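Local coordinates for protein L-lysine 6-oxidase (Marinomonas mediterranea, PDB 3WEU) that oxidises the side-chain amine of free L-lysine with a cysteine tryptophylquinone cofactor, releasing hydrogen peroxide that kills bacteria, at residues Pro301-Ile306 / Phe322-Asp327. Numbering follows the deposited sequence.
Sequences PIIQRI and FSFQFD. With EDO (1,2-ethanediol), chain M.
Phe-322 lies against one flank of the helix segment 301-306 and meets two isoleucines a turn apart, Ile-303 and Ile-306. The tight part is here. CG2 of Ile-303 comes within 3.6 Å of Phe-322 CB, the two side chains running past each other in opposite directions, and CG2 of Ile-306 reaches Phe-322 CD2 at 3.7 Å, approaching the ring obliquely. In both isoleucines CG1 stands beside the backbone N (chi1 -62° in Ile-303), which leaves the CG2 methyl anti to that N and facing the loop. Beta-branched residues suit the site because the branch puts a methyl near the backbone, able to touch the loop where the CA atoms of Ile-303 and Phe-322 are 5.6 Å apart, while Phe-322 reaches across the turn as a whole residue, its CB against Ile-303 and its ring against Ile-306.

Beyond this pair the contact thins out quickly. Phe-324 grazes Ile-303, its CE1 4.4 Å from CG2, and is largely exposed; its ring also meets that of Tyr-328. Ser-323 and Gln-325 turn to the loop itself, where Gln-325 N makes a weak hydrogen bond to Ser-323 OG. Elsewhere on the helix, Arg-305 extends its long side chain to a 1,2-ethanediol, probably from the crystallisation liquor, NE giving a nearly straight bond (177°) to O2 and NH2 one to O1, while its NH1 forms a salt bridge with Asp-263 of helix 261-272.

The contact thus folds the connection between helices 295-308 and 336-344 back onto the first of them, and Tyr-342 of the second touches both Ile-303 and Phe-326.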
loop_
_atom_site.group_PDB
_atom_site.type_symbol
_atom_site.label_atom_id
_atom_site.label_comp_id
_atom_site.label_asym_id
_atom_site.label_seq_id
_atom_site.Cartn_x
_atom_site.Cartn_y
_atom_site.Cartn_z
ATOM N N PRO A 301 36.554 -28.820 15.869
ATOM C CA PRO A 301 35.313 -28.530 15.129
ATOM C C PRO A 301 35.005 -27.041 15.114
ATOM O O PRO A 301 34.526 -26.515 14.135
ATOM C CB PRO A 301 34.274 -29.286 15.940
ATOM C CG PRO A 301 35.094 -30.483 16.557
ATOM C CD PRO A 301 36.331 -29.761 16.986
ATOM N N ILE A 302 35.369 -26.338 16.150
ATOM C CA ILE A 302 35.113 -24.919 16.180
ATOM C C ILE A 302 35.942 -24.223 15.095
ATOM O O ILE A 302 35.485 -23.394 14.286
ATOM C CB ILE A 302 35.401 -24.339 17.558
ATOM C CG1 ILE A 302 34.413 -24.909 18.534
ATOM C CG2 ILE A 302 35.269 -22.811 17.499
ATOM C CD1 ILE A 302 34.764 -24.607 19.968
ATOM N N ILE A 303 37.192 -24.596 15.019
ATOM C CA ILE A 303 38.078 -24.038 14.045
ATOM C C ILE A 303 37.645 -24.376 12.625
ATOM O O ILE A 303 37.657 -23.515 11.754
ATOM C CB ILE A 303 39.497 -24.601 14.282
ATOM C CG1 ILE A 303 40.024 -24.208 15.672
ATOM C CG2 ILE A 303 40.405 -24.124 13.219
ATOM C CD1 ILE A 303 41.312 -24.938 16.059
ATOM N N GLN A 304 37.238 -25.625 12.399
ATOM C CA GLN A 304 36.769 -26.034 11.072
ATOM C C GLN A 304 35.484 -25.257 10.719
ATOM O O GLN A 304 35.316 -24.853 9.596
ATOM C CB GLN A 304 36.439 -27.553 10.992
ATOM C CG GLN A 304 37.656 -28.433 11.190
ATOM C CD GLN A 304 37.326 -29.923 11.275
ATOM O OE1 GLN A 304 36.337 -30.401 11.915
ATOM N NE2 GLN A 304 38.191 -30.662 10.708
ATOM N N ARG A 305 34.563 -25.076 11.673
ATOM C CA ARG A 305 33.296 -24.390 11.350
ATOM C C ARG A 305 33.620 -22.954 10.939
ATOM O O ARG A 305 33.147 -22.496 9.914
ATOM C CB ARG A 305 32.363 -24.479 12.543
ATOM C CG ARG A 305 31.844 -25.863 12.753
ATOM C CD ARG A 305 31.368 -26.048 14.156
ATOM N NE ARG A 305 30.999 -27.428 14.397
ATOM C CZ ARG A 305 30.229 -27.771 15.430
ATOM N NH1 ARG A 305 29.780 -26.828 16.262
ATOM N NH2 ARG A 305 29.865 -29.043 15.620
ATOM N N ILE A 306 34.462 -22.283 11.714
ATOM C CA ILE A 306 34.839 -20.918 11.472
ATOM C C ILE A 306 35.403 -20.815 10.028
ATOM O O ILE A 306 35.032 -19.910 9.259
ATOM C CB ILE A 306 35.899 -20.423 12.451
ATOM C CG1 ILE A 306 35.306 -20.234 13.851
ATOM C CG2 ILE A 306 36.389 -19.096 11.994
ATOM C CD1 ILE A 306 36.369 -20.107 14.906
ATOM N N PHE A 322 41.802 -19.676 12.071
ATOM C CA PHE A 322 41.984 -20.972 11.462
ATOM C C PHE A 322 43.244 -20.984 10.573
ATOM O O PHE A 322 43.387 -21.784 9.673
ATOM C CB PHE A 322 40.764 -21.481 10.747
ATOM C CG PHE A 322 40.255 -20.590 9.657
ATOM C CD1 PHE A 322 40.566 -20.844 8.357
ATOM C CD2 PHE A 322 39.430 -19.524 9.946
ATOM C CE1 PHE A 322 40.042 -20.062 7.309
ATOM C CE2 PHE A 322 38.895 -18.736 8.915
ATOM C CZ PHE A 322 39.195 -19.000 7.605
ATOM N N SER A 323 44.157 -20.103 10.866
ATOM C CA SER A 323 45.291 -19.980 9.978
ATOM C C SER A 323 46.384 -20.981 10.258
ATOM O O SER A 323 47.179 -21.256 9.390
ATOM C CB SER A 323 45.889 -18.595 10.024
ATOM O OG SER A 323 46.273 -18.319 11.333
ATOM N N PHE A 324 46.381 -21.541 11.447
ATOM C CA PHE A 324 47.532 -22.293 11.976
ATOM C C PHE A 324 48.816 -21.441 11.841
ATOM O O PHE A 324 49.878 -21.834 11.313
ATOM C CB PHE A 324 47.643 -23.709 11.327
ATOM C CG PHE A 324 46.523 -24.664 11.723
ATOM C CD1 PHE A 324 45.240 -24.616 11.053
ATOM C CD2 PHE A 324 46.734 -25.613 12.741
ATOM C CE1 PHE A 324 44.182 -25.478 11.420
ATOM C CE2 PHE A 324 45.671 -26.474 13.110
ATOM C CZ PHE A 324 44.409 -26.391 12.451
ATOM N N GLN A 325 48.682 -20.205 12.284
ATOM C CA GLN A 325 49.835 -19.304 12.234
ATOM C C GLN A 325 50.770 -19.798 13.335
ATOM O O GLN A 325 51.935 -19.528 13.273
ATOM C CB GLN A 325 49.430 -17.810 12.316
ATOM C CG GLN A 325 48.885 -17.325 13.623
ATOM C CD GLN A 325 47.458 -17.801 13.998
ATOM O OE1 GLN A 325 47.076 -18.997 13.852
ATOM N NE2 GLN A 325 46.686 -16.875 14.454
ATOM N N PHE A 326 50.232 -20.515 14.326
ATOM C CA PHE A 326 51.043 -21.226 15.286
ATOM C C PHE A 326 50.351 -22.558 15.401
ATOM O O PHE A 326 49.293 -22.768 14.848
ATOM C CB PHE A 326 51.163 -20.521 16.668
ATOM C CG PHE A 326 49.837 -20.286 17.383
ATOM C CD1 PHE A 326 49.349 -21.199 18.317
ATOM C CD2 PHE A 326 49.041 -19.141 17.114
ATOM C CE1 PHE A 326 48.095 -20.976 18.979
ATOM C CE2 PHE A 326 47.829 -18.935 17.770
ATOM C CZ PHE A 326 47.394 -19.816 18.740
ATOM N N ASP A 327 50.974 -23.452 16.112
ATOM C CA ASP A 327 50.509 -24.780 16.236
ATOM C C ASP A 327 49.413 -24.963 17.278
ATOM O O ASP A 327 49.686 -24.944 18.487
ATOM C CB ASP A 327 51.723 -25.686 16.563
ATOM C CG ASP A 327 51.382 -27.176 16.397
ATOM O OD1 ASP A 327 50.180 -27.553 16.180
ATOM O OD2 ASP A 327 52.334 -27.977 16.488
HETATM C C1 EDO M . 32.155 -31.438 13.522
HETATM O O1 EDO M . 30.985 -31.427 14.355
HETATM C C2 EDO M . 31.785 -30.770 12.245
HETATM O O2 EDO M . 31.872 -29.415 12.592
#